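Local structure of sulfoquinovosidase (Escherichia coli, 5AEE) at residues G400-D405 against I450-R455; S465-A470 against L500-I505; P631-V636 against R663-W668. The protein hydrolyses sulfoquinovosyl diacylglycerides and simple sulfoquinovosides such as sulfoquinovosyl glycerol, releasing sulfoquinovose for bacterial sulfoglycolysis. The protein carries 1 engineered substitution. All blocks are in the same frame, centred on the assembly; numbering follows the deposited sequence.

Contact 1. Residues G400-D405 against I450-R455. With NSQ (4-nitrophenyl alpha-D-6-sulfoquinovoside), chain E.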
loop_
_atom_site.group_PDB
_atom_site.type_symbol
_atom_site.label_atom_id
_atom_site.label_comp_id
_atom_site.label_asym_id
_atom_site.label_seq_id
_atom_site.Cartn_x
_atom_site.Cartn_y
_atom_site.Cartn_z
ATOM N N GLY A 400 22.153 1.431 1.641
ATOM C CA GLY A 400 21.453 1.264 2.878
ATOM C C GLY A 400 19.977 0.976 2.659
ATOM O O GLY A 400 19.209 0.777 3.626
ATOM N N GLY A 401 19.583 0.978 1.417
ATOM C CA GLY A 401 18.123 0.814 1.105
ATOM C C GLY A 401 17.838 1.147 -0.321
ATOM O O GLY A 401 18.736 1.512 -1.060
ATOM N N TRP A 402 16.547 1.067 -0.725
ATOM C CA TRP A 402 16.221 1.364 -2.057
ATOM C C TRP A 402 14.712 1.364 -2.156
ATOM O O TRP A 402 14.060 0.770 -1.311
ATOM C CB TRP A 402 16.846 0.347 -3.110
ATOM C CG TRP A 402 16.616 -1.110 -2.769
ATOM C CD1 TRP A 402 15.523 -1.824 -3.054
ATOM C CD2 TRP A 402 17.493 -1.979 -2.072
ATOM N NE1 TRP A 402 15.617 -3.075 -2.577
ATOM C CE2 TRP A 402 16.836 -3.203 -1.949
ATOM C CE3 TRP A 402 18.779 -1.838 -1.525
ATOM C CZ2 TRP A 402 17.415 -4.287 -1.345
ATOM C CZ3 TRP A 402 19.336 -2.866 -0.900
ATOM C CH2 TRP A 402 18.703 -4.106 -0.816
ATOM N N MET A 403 14.219 2.084 -3.153
ATOM C CA MET A 403 12.880 1.883 -3.749
ATOM C C MET A 403 12.839 0.537 -4.479
ATOM O O MET A 403 13.582 0.356 -5.459
ATOM C CB MET A 403 12.539 3.041 -4.693
ATOM C CG MET A 403 11.128 2.964 -5.329
ATOM S SD MET A 403 10.770 4.447 -6.232
ATOM C CE MET A 403 10.283 5.505 -4.908
ATOM N N ALA A 404 12.041 -0.419 -3.962
ATOM C CA ALA A 404 11.702 -1.636 -4.693
ATOM C C ALA A 404 10.321 -1.458 -5.303
ATOM O O ALA A 404 9.277 -1.659 -4.621
ATOM C CB ALA A 404 11.687 -2.805 -3.796
ATOM N N ASP A 405 10.329 -1.131 -6.600
ATOM C CA ASP A 405 9.180 -0.517 -7.248
ATOM C C ASP A 405 8.492 -1.554 -8.081
ATOM O O ASP A 405 8.994 -2.632 -8.252
ATOM C CB ASP A 405 9.653 0.685 -8.027
ATOM C CG ASP A 405 8.539 1.556 -8.568
ATOM O OD1 ASP A 405 7.382 1.515 -8.099
ATOM O OD2 ASP A 405 8.878 2.375 -9.432
ATOM N N ILE A 450 19.103 -2.472 6.471
ATOM C CA ILE A 450 18.770 -1.953 5.210
ATOM C C ILE A 450 17.272 -1.813 5.111
ATOM O O ILE A 450 16.523 -2.609 5.620
ATOM C CB ILE A 450 19.363 -2.827 4.088
ATOM C CG1 ILE A 450 20.890 -2.663 4.065
ATOM C CG2 ILE A 450 18.799 -2.490 2.712
ATOM C CD1 ILE A 450 21.540 -3.464 2.939
ATOM N N LEU A 451 16.845 -0.743 4.503
ATOM C CA LEU A 451 15.423 -0.488 4.394
ATOM C C LEU A 451 15.025 -0.362 2.902
ATOM O O LEU A 451 15.440 0.561 2.199
ATOM C CB LEU A 451 15.013 0.781 5.158
ATOM C CG LEU A 451 13.477 0.956 4.956
ATOM C CD1 LEU A 451 12.666 -0.010 5.768
ATOM C CD2 LEU A 451 13.030 2.365 4.913
ATOM N N PHE A 452 14.108 -1.197 2.467
ATOM C CA PHE A 452 13.558 -1.019 1.132
ATOM C C PHE A 452 12.111 -0.648 1.279
ATOM O O PHE A 452 11.489 -0.971 2.272
ATOM C CB PHE A 452 13.783 -2.251 0.173
ATOM C CG PHE A 452 13.156 -3.522 0.630
ATOM C CD1 PHE A 452 11.836 -3.832 0.300
ATOM C CD2 PHE A 452 13.863 -4.410 1.362
ATOM C CE1 PHE A 452 11.257 -4.966 0.774
ATOM C CE2 PHE A 452 13.288 -5.583 1.863
ATOM C CZ PHE A 452 11.981 -5.859 1.572
ATOM N N PHE A 453 11.593 0.051 0.282
ATOM C CA PHE A 453 10.240 0.528 0.363
ATOM C C PHE A 453 9.573 0.224 -0.917
ATOM O O PHE A 453 10.184 0.280 -1.944
ATOM C CB PHE A 453 10.155 2.043 0.792
ATOM C CG PHE A 453 11.104 2.961 0.093
ATOM C CD1 PHE A 453 12.416 3.046 0.499
ATOM C CD2 PHE A 453 10.700 3.741 -0.951
ATOM C CE1 PHE A 453 13.274 3.923 -0.150
ATOM C CE2 PHE A 453 11.556 4.605 -1.610
ATOM C CZ PHE A 453 12.855 4.687 -1.193
ATOM N N MET A 454 8.278 -0.085 -0.849
ATOM C CA MET A 454 7.573 -0.614 -1.976
ATOM C C MET A 454 6.266 0.096 -2.166
ATOM O O MET A 454 5.701 0.684 -1.248
ATOM C CB MET A 454 7.174 -2.130 -1.713
ATOM C CG MET A 454 8.449 -2.978 -1.581
ATOM S SD MET A 454 8.076 -4.746 -1.492
ATOM C CE MET A 454 8.034 -5.093 -3.236
ATOM N N ARG A 455 5.794 -0.010 -3.372
ATOM C CA ARG A 455 4.544 0.672 -3.814
ATOM C C ARG A 455 3.491 -0.406 -3.971
ATOM O O ARG A 455 2.526 -0.436 -3.215
ATOM C CB ARG A 455 4.859 1.414 -5.137
ATOM C CG ARG A 455 3.686 2.042 -5.869
ATOM C CD ARG A 455 4.128 3.027 -6.932
ATOM N NE ARG A 455 4.779 2.363 -8.073
ATOM C CZ ARG A 455 4.208 1.969 -9.188
ATOM N NH1 ARG A 455 2.902 2.168 -9.454
ATOM N NH2 ARG A 455 4.973 1.372 -10.098
HETATM O O12 NSQ E . 9.638 4.256 -13.820
HETATM S S10 NSQ E . 10.714 5.203 -13.440
HETATM O O13 NSQ E . 12.109 4.813 -13.742
HETATM O O11 NSQ E . 10.347 6.516 -13.968
HETATM C C6 NSQ E . 10.748 5.345 -11.725
HETATM C C5 NSQ E . 9.473 5.854 -11.067
HETATM O O5 NSQ E . 8.570 4.703 -11.110
HETATM C C1 NSQ E . 7.386 4.791 -10.376
HETATM C C2 NSQ E . 7.653 5.224 -8.918
HETATM O O2 NSQ E . 6.405 5.253 -8.282
HETATM C C3 NSQ E . 8.406 6.536 -8.923
HETATM O O3 NSQ E . 8.667 7.016 -7.622
HETATM C C4 NSQ E . 9.723 6.400 -9.650
HETATM O O4 NSQ E . 10.363 7.711 -9.703
HETATM O O1 NSQ E . 6.612 5.762 -11.077
HETATM C C25 NSQ E . 6.045 5.367 -12.224
HETATM C C26 NSQ E . 5.123 4.307 -12.208
HETATM C C27 NSQ E . 4.612 3.881 -13.398
HETATM C C28 NSQ E . 4.944 4.541 -14.576
HETATM N N32 NSQ E . 4.429 4.032 -15.784
HETATM O O33 NSQ E . 5.003 4.349 -16.867
HETATM O O34 NSQ E . 3.532 3.118 -15.763
HETATM C C29 NSQ E . 5.877 5.574 -14.555
HETATM C C30 NSQ E . 6.432 6.001 -13.362
HETATM O O HOH W 1 6.643 -1.944 -5.330
#

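Contact 2. Residues S465-A470 against L500-I505. With NSQ (4-nitrophenyl alpha-D-6-sulfoquinovoside), chain E.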
loop_
_atom_site.group_PDB
_atom_site.type_symbol
_atom_site.label_atom_id
_atom_site.label_comp_id
_atom_site.label_asym_id
_atom_site.label_seq_id
_atom_site.Cartn_x
_atom_site.Cartn_y
_atom_site.Cartn_z
ATOM N N SER A 465 7.443 -6.837 3.072
ATOM C CA SER A 465 7.788 -5.399 2.723
ATOM C C SER A 465 8.134 -4.616 3.960
ATOM O O SER A 465 7.313 -4.424 4.848
ATOM C CB SER A 465 6.704 -4.677 1.902
ATOM O OG SER A 465 7.079 -3.303 1.697
ATOM N N THR A 466 9.406 -4.216 4.073
ATOM C CA THR A 466 9.823 -3.492 5.220
ATOM C C THR A 466 9.196 -2.098 5.337
ATOM O O THR A 466 9.176 -1.521 6.428
ATOM C CB THR A 466 11.387 -3.385 5.235
ATOM O OG1 THR A 466 11.883 -3.053 3.911
ATOM C CG2 THR A 466 12.009 -4.704 5.540
ATOM N N MET A 467 8.642 -1.540 4.257
ATOM C CA MET A 467 8.055 -0.180 4.275
ATOM C C MET A 467 7.248 -0.011 3.026
ATOM O O MET A 467 7.692 -0.446 1.932
ATOM C CB MET A 467 9.140 0.867 4.316
ATOM C CG MET A 467 8.681 2.286 4.078
ATOM S SD MET A 467 7.641 3.044 5.358
ATOM C CE MET A 467 8.902 3.317 6.632
ATOM N N MET A 468 6.035 0.488 3.164
ATOM C CA MET A 468 5.276 0.899 1.992
ATOM C C MET A 468 5.447 2.409 1.766
ATOM O O MET A 468 5.566 3.164 2.733
ATOM C CB MET A 468 3.801 0.611 2.169
ATOM C CG MET A 468 3.534 -0.813 2.520
ATOM S SD MET A 468 4.232 -2.095 1.492
ATOM C CE MET A 468 3.695 -1.694 -0.172
ATOM N N TRP A 469 5.446 2.849 0.496
ATOM C CA TRP A 469 5.246 4.253 0.217
ATOM C C TRP A 469 3.964 4.381 -0.616
ATOM O O TRP A 469 3.583 3.440 -1.282
ATOM C CB TRP A 469 6.446 4.991 -0.337
ATOM C CG TRP A 469 6.525 5.180 -1.806
ATOM C CD1 TRP A 469 6.108 6.297 -2.498
ATOM C CD2 TRP A 469 7.027 4.287 -2.755
ATOM N NE1 TRP A 469 6.306 6.120 -3.812
ATOM C CE2 TRP A 469 6.888 4.911 -4.020
ATOM C CE3 TRP A 469 7.578 2.992 -2.687
ATOM C CZ2 TRP A 469 7.259 4.311 -5.185
ATOM C CZ3 TRP A 469 8.004 2.402 -3.864
ATOM C CH2 TRP A 469 7.812 3.047 -5.104
ATOM N N ALA A 470 3.381 5.567 -0.584
ATOM C CA ALA A 470 2.059 5.803 -1.196
ATOM C C ALA A 470 2.038 5.945 -2.734
ATOM O O ALA A 470 0.969 6.300 -3.300
ATOM C CB ALA A 470 1.397 7.025 -0.561
ATOM N N LEU A 500 3.708 0.500 8.409
ATOM C CA LEU A 500 4.813 1.402 8.071
ATOM C C LEU A 500 4.555 1.977 6.702
ATOM O O LEU A 500 4.639 1.237 5.687
ATOM C CB LEU A 500 6.151 0.638 8.103
ATOM C CG LEU A 500 6.410 -0.168 9.376
ATOM C CD1 LEU A 500 7.557 -1.139 9.326
ATOM C CD2 LEU A 500 6.559 0.803 10.552
ATOM N N HIS A 501 4.312 3.297 6.670
ATOM C CA HIS A 501 3.812 3.975 5.511
ATOM C C HIS A 501 4.337 5.397 5.443
ATOM O O HIS A 501 4.332 6.122 6.439
ATOM C CB HIS A 501 2.284 3.989 5.550
ATOM C CG HIS A 501 1.647 4.395 4.276
ATOM N ND1 HIS A 501 1.203 5.680 4.033
ATOM C CD2 HIS A 501 1.397 3.696 3.151
ATOM C CE1 HIS A 501 0.689 5.743 2.826
ATOM N NE2 HIS A 501 0.787 4.553 2.272
ATOM N N HIS A 502 4.808 5.786 4.267
ATOM C CA HIS A 502 5.242 7.153 4.021
ATOM C C HIS A 502 4.866 7.552 2.595
ATOM O O HIS A 502 4.325 6.772 1.882
ATOM C CB HIS A 502 6.746 7.325 4.353
ATOM C CG HIS A 502 7.676 6.832 3.308
ATOM N ND1 HIS A 502 7.907 5.487 3.116
ATOM C CD2 HIS A 502 8.375 7.473 2.348
ATOM C CE1 HIS A 502 8.771 5.330 2.132
ATOM N NE2 HIS A 502 9.008 6.506 1.599
ATOM N N SER A 503 5.138 8.800 2.214
ATOM C CA SER A 503 4.900 9.304 0.895
ATOM C C SER A 503 5.978 10.234 0.478
ATOM O O SER A 503 6.736 10.751 1.317
ATOM C CB SER A 503 3.556 10.052 0.798
ATOM O OG SER A 503 3.513 11.136 1.731
ATOM N N ASP A 504 6.053 10.388 -0.839
ATOM C CA ASP A 504 6.923 11.362 -1.452
ATOM C C ASP A 504 6.668 12.727 -0.880
ATOM O O ASP A 504 5.576 13.291 -1.051
ATOM C CB ASP A 504 6.687 11.487 -2.955
ATOM C CG ASP A 504 7.040 10.219 -3.729
ATOM O OD1 ASP A 504 7.996 9.419 -3.348
ATOM O OD2 ASP A 504 6.258 10.003 -4.698
ATOM N N ILE A 505 7.649 13.314 -0.249
ATOM C CA ILE A 505 7.453 14.747 0.161
ATOM C C ILE A 505 7.389 15.617 -1.107
ATOM O O ILE A 505 8.375 15.759 -1.842
ATOM C CB ILE A 505 8.538 15.277 1.077
ATOM C CG1 ILE A 505 8.478 14.604 2.396
ATOM C CG2 ILE A 505 8.382 16.800 1.323
ATOM C CD1 ILE A 505 9.761 14.819 3.238
HETATM O O12 NSQ E . 9.638 4.256 -13.820
HETATM S S10 NSQ E . 10.714 5.203 -13.440
HETATM O O13 NSQ E . 12.109 4.813 -13.742
HETATM O O11 NSQ E . 10.347 6.516 -13.968
HETATM C C6 NSQ E . 10.748 5.345 -11.725
HETATM C C5 NSQ E . 9.473 5.854 -11.067
HETATM O O5 NSQ E . 8.570 4.703 -11.110
HETATM C C1 NSQ E . 7.386 4.791 -10.376
HETATM C C2 NSQ E . 7.653 5.224 -8.918
HETATM O O2 NSQ E . 6.405 5.253 -8.282
HETATM C C3 NSQ E . 8.406 6.536 -8.923
HETATM O O3 NSQ E . 8.667 7.016 -7.622
HETATM C C4 NSQ E . 9.723 6.400 -9.650
HETATM O O4 NSQ E . 10.363 7.711 -9.703
HETATM O O1 NSQ E . 6.612 5.762 -11.077
HETATM C C25 NSQ E . 6.045 5.367 -12.224
HETATM C C26 NSQ E . 5.123 4.307 -12.208
HETATM C C27 NSQ E . 4.612 3.881 -13.398
HETATM C C28 NSQ E . 4.944 4.541 -14.576
HETATM N N32 NSQ E . 4.429 4.032 -15.784
HETATM O O33 NSQ E . 5.003 4.349 -16.867
HETATM O O34 NSQ E . 3.532 3.118 -15.763
HETATM C C29 NSQ E . 5.877 5.574 -14.555
HETATM C C30 NSQ E . 6.432 6.001 -13.362
HETATM O O HOH W 2 6.509 7.794 -6.219
#

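Contact 3. Residues P631-V636 against R663-W668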
loop_
_atom_site.group_PDB
_atom_site.type_symbol
_atom_site.label_atom_id
_atom_site.label_comp_id
_atom_site.label_asym_id
_atom_site.label_seq_id
_atom_site.Cartn_x
_atom_site.Cartn_y
_atom_site.Cartn_z
ATOM N N PRO A 631 -11.134 13.854 19.586
ATOM C CA PRO A 631 -11.974 13.066 20.458
ATOM C C PRO A 631 -11.808 13.509 21.932
ATOM O O PRO A 631 -10.943 14.350 22.240
ATOM C CB PRO A 631 -11.423 11.643 20.265
ATOM C CG PRO A 631 -9.969 11.829 20.036
ATOM C CD PRO A 631 -9.827 13.205 19.375
ATOM N N GLU A 632 -12.622 12.977 22.830
ATOM C CA GLU A 632 -12.584 13.470 24.247
ATOM C C GLU A 632 -11.301 13.006 24.941
ATOM O O GLU A 632 -11.124 11.848 25.190
ATOM C CB GLU A 632 -13.811 13.058 25.076
ATOM C CG GLU A 632 -13.932 13.857 26.384
ATOM C CD GLU A 632 -14.143 15.367 26.147
ATOM O OE1 GLU A 632 -15.284 15.789 25.818
ATOM O OE2 GLU A 632 -13.173 16.134 26.270
ATOM N N ASP A 633 -10.412 13.946 25.193
ATOM C CA ASP A 633 -9.189 13.695 25.879
ATOM C C ASP A 633 -8.644 15.070 26.221
ATOM O O ASP A 633 -9.157 16.060 25.703
ATOM C CB ASP A 633 -8.194 12.936 24.970
ATOM C CG ASP A 633 -7.276 12.049 25.743
ATOM O OD1 ASP A 633 -6.897 12.481 26.851
ATOM O OD2 ASP A 633 -6.967 10.926 25.284
ATOM N N ASN A 634 -7.604 15.129 27.052
ATOM C CA ASN A 634 -6.833 16.373 27.220
ATOM C C ASN A 634 -5.696 16.473 26.230
ATOM O O ASN A 634 -4.659 15.773 26.367
ATOM C CB ASN A 634 -6.309 16.497 28.648
ATOM C CG ASN A 634 -7.443 16.375 29.679
ATOM O OD1 ASN A 634 -7.375 15.572 30.571
ATOM N ND2 ASN A 634 -8.500 17.085 29.478
ATOM N N TRP A 635 -5.850 17.413 25.297
ATOM C CA TRP A 635 -4.953 17.593 24.174
ATOM C C TRP A 635 -4.179 18.861 24.403
ATOM O O TRP A 635 -4.678 19.861 24.984
ATOM C CB TRP A 635 -5.766 17.729 22.869
ATOM C CG TRP A 635 -6.474 16.478 22.514
ATOM C CD1 TRP A 635 -7.831 16.236 22.593
ATOM C CD2 TRP A 635 -5.877 15.273 22.022
ATOM N NE1 TRP A 635 -8.104 14.942 22.206
ATOM C CE2 TRP A 635 -6.921 14.345 21.808
ATOM C CE3 TRP A 635 -4.565 14.900 21.683
ATOM C CZ2 TRP A 635 -6.676 13.058 21.319
ATOM C CZ3 TRP A 635 -4.327 13.594 21.201
ATOM C CH2 TRP A 635 -5.371 12.697 21.038
ATOM N N VAL A 636 -2.956 18.856 23.903
ATOM C CA VAL A 636 -2.155 20.064 23.879
ATOM C C VAL A 636 -1.761 20.278 22.431
ATOM O O VAL A 636 -1.227 19.352 21.792
ATOM C CB VAL A 636 -0.897 19.874 24.746
ATOM C CG1 VAL A 636 0.052 21.058 24.611
ATOM C CG2 VAL A 636 -1.292 19.670 26.173
ATOM N N ARG A 663 -1.567 14.186 23.636
ATOM C CA ARG A 663 -2.178 13.887 24.909
ATOM C C ARG A 663 -1.367 14.447 26.090
ATOM O O ARG A 663 -0.195 14.060 26.289
ATOM C CB ARG A 663 -2.307 12.362 25.036
ATOM C CG ARG A 663 -3.400 11.814 24.138
ATOM C CD ARG A 663 -3.715 10.357 24.295
ATOM N NE ARG A 663 -4.218 10.087 25.626
ATOM C CZ ARG A 663 -3.543 9.481 26.604
ATOM N NH1 ARG A 663 -2.292 9.082 26.460
ATOM N NH2 ARG A 663 -4.118 9.346 27.782
ATOM N N ALA A 664 -1.963 15.353 26.867
ATOM C CA ALA A 664 -1.264 15.897 28.052
ATOM C C ALA A 664 -0.874 14.797 29.043
ATOM O O ALA A 664 0.168 14.897 29.678
ATOM C CB ALA A 664 -2.100 16.943 28.760
ATOM N N ASP A 665 -1.659 13.730 29.114
ATOM C CA ASP A 665 -1.342 12.604 30.010
ATOM C C ASP A 665 -0.310 11.588 29.477
ATOM O O ASP A 665 -0.061 10.580 30.129
ATOM C CB ASP A 665 -2.668 11.879 30.433
ATOM C CG ASP A 665 -3.738 12.888 30.994
ATOM O OD1 ASP A 665 -3.293 13.794 31.730
ATOM O OD2 ASP A 665 -4.968 12.848 30.652
ATOM N N SER A 666 0.294 11.841 28.311
ATOM C CA SER A 666 1.259 10.930 27.736
ATOM C C SER A 666 2.510 10.907 28.564
ATOM O O SER A 666 3.067 11.959 28.904
ATOM C CB SER A 666 1.660 11.393 26.327
ATOM O OG SER A 666 2.720 10.617 25.775
ATOM N N GLU A 667 3.007 9.719 28.831
ATOM C CA GLU A 667 4.335 9.596 29.418
ATOM C C GLU A 667 5.395 10.286 28.579
ATOM O O GLU A 667 6.463 10.520 29.067
ATOM C CB GLU A 667 4.692 8.139 29.750
ATOM C CG GLU A 667 5.058 7.232 28.583
ATOM C CD GLU A 667 3.874 6.546 27.919
ATOM O OE1 GLU A 667 2.691 6.736 28.341
ATOM O OE2 GLU A 667 4.159 5.803 26.953
ATOM N N TRP A 668 5.099 10.600 27.306
ATOM C CA TRP A 668 6.011 11.318 26.428
ATOM C C TRP A 668 5.841 12.819 26.428
ATOM O O TRP A 668 6.539 13.478 25.673
ATOM C CB TRP A 668 5.898 10.808 24.973
ATOM C CG TRP A 668 6.299 9.411 24.801
ATOM C CD1 TRP A 668 5.482 8.310 24.822
ATOM C CD2 TRP A 668 7.628 8.911 24.591
ATOM N NE1 TRP A 668 6.221 7.158 24.620
ATOM C CE2 TRP A 668 7.538 7.493 24.500
ATOM C CE3 TRP A 668 8.875 9.506 24.499
ATOM C CZ2 TRP A 668 8.666 6.685 24.281
ATOM C CZ3 TRP A 668 9.962 8.722 24.287
ATOM C CH2 TRP A 668 9.857 7.300 24.185
HETATM O O HOH W 3 -4.277 13.460 27.788
HETATM O O HOH W 4 -6.405 10.521 28.674
#

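Contact 1. Residues G400-D405 against I450-R455
In the TIM barrel of this family 31 glycoside hydrolase, parallel strands 401-404 and 451-454 lie side by side and end in the active site, where the nucleophile Asp405 meets Arg455. Four backbone bonds lace the strands, among them Phe453 N to Trp402 O at 3.0 Å. Gly401 suits its place because its CA lies only 2.9 Å from Leu451 O, where a side chain would collide. On the side facing the surrounding helices, Phe452 CB sits over one face of the Trp402 indole, 3.7 Å from the centroid of its five-membered ring, while Trp402 NE1 bonds Asn437. On the other side, the Phe453 ring, swung by chi1 of 45° back across the neighbouring strand, takes Met403 CA over its face. At the C-terminal ends, Arg455 grips a single oxygen side-on: NE reaches Asp405 OD1 at 2.7 Å, nearly straight at 165°, and NH2, also salt-bridged to Glu408, an active-site residue by similarity, reaches the same OD1 at 3.1 Å. A face of the guanidinium lies against C26 of the nitrophenyl ring. With OD1 held, Asp405 OD2, which also bonds Tyr333, lies 3.0 Å from NSQ C1, the anomeric carbon, a placement consistent with attack on that carbon.

Contact 2. Residues S465-A470 against L500-I505
Strands 468-469 and 501-502 run parallel in the TIM barrel, joined through helix 486-495 as a beta-alpha-beta unit, and the side chains Met467, Trp469 and His502 meet where they pair. His502 has its CG wedged between backbone N and carbonyl carbon (chi1 79°), which brings the imidazole back over the neighbouring strand. There Trp469 CB rests on one face of the ring, 3.7 Å from its centroid, a CH-pi contact, whereas the indole itself is inclined to the imidazole by 37°. Met467 approaches the same ring at its edge: its chain folds at chi2 and chi3, both near 70°, and curls SD round to ND1, which donates weakly to the sulfur at 3.3 Å and also weakly to Met468 O. Methionine suits this place because the bent thioether packs against Leu500 CB and still offers a soft acceptor. Imidazole suits its own, since its second nitrogen, NE2, is hydrogen-bonded to Arg535 NE.

Met468 O receives His502 N at 3.1 Å, and His502 O receives Ala470 N, keeping the strands in step. The small Ala470 lets its CB lie against His501 CE1, on the side facing helix 486-495, where His501 NE2 bonds Glu134. Toward the pocket, the Trp469 indole turns its edge to the sugar. Asp504, salt-bridged to Arg535, lies across from it without a direct bond; instead a water accepts from Trp469 NE1 at 2.9 Å and lies within bonding reach of Asp504 OD2 and, at 2.7 Å, of NSQ O3.

Contact 3. Residues P631-V636 against R663-W668
Asp633 and Arg663 form the salt bridge of this contact in the C-terminal beta domain: the arginine chain bends at chi3 (63°), setting NE toward the acid, and NE donates to Asp633 OD2 at 2.9 Å. The carboxylate oxygen lies at the guanidinium edge, near its plane, but the nitrogen meets it from above the carboxylate plane, the two groups being turned 59° apart. Beside it, Ala664 N bonds to Asn634 O at 2.8 Å, and Arg663 CG packs 3.6 Å from Trp635 CZ3. Arginine suits this position because its long aliphatic part can lie against the indole while its charged end goes on to the acid. Val636 CG2 and the compact Ala664 CB add a small apolar touch.

In the second shell, Asp612 takes Arg663 NH1 and Tyr594 bonds Asp633 OD2. One water links Asp633 OD1 to Arg663 NH2; another accepts from Asp665 N and lies within bonding distance of Asp633 OD1 and Asn634 O, probably easing the proximity of the Asp633 and Asp665 carboxylates. Trp635 is pinned by its NE1 bond to Pro631 O at 2.9 Å, and Asp633 CB lies over one face of its ring. Trp635 and Arg663 form a non-hydrogen-bonded antiparallel pair where strand 635-637 meets strand 660-663, with strand 643-644 on the other side of 635-637; a type I turn from Arg663 to Ser666 then leads on toward helix 669-673.

Overall arrangement
Along the chain the contacts come in series, contact 1, then 2, then 3. The first two belong to the TIM barrel, with centres 9 Å apart, and both touch the bound sulfoquinovoside: strand 468-469 follows 451-454 around the barrel, and Met454 O meets Trp469 N at 2.8 Å, a probable hydrogen bond. Together they thus build one continuous part of the barrel wall, carrying the nucleophile and neighbouring pocket residues. Contact 3 lies in the C-terminal domain, within a separate antiparallel sheet, its centre about 35 Å from that of contact 1 and 27 Å from that of contact 2. It joins strands at the protein surface, away from the substrate.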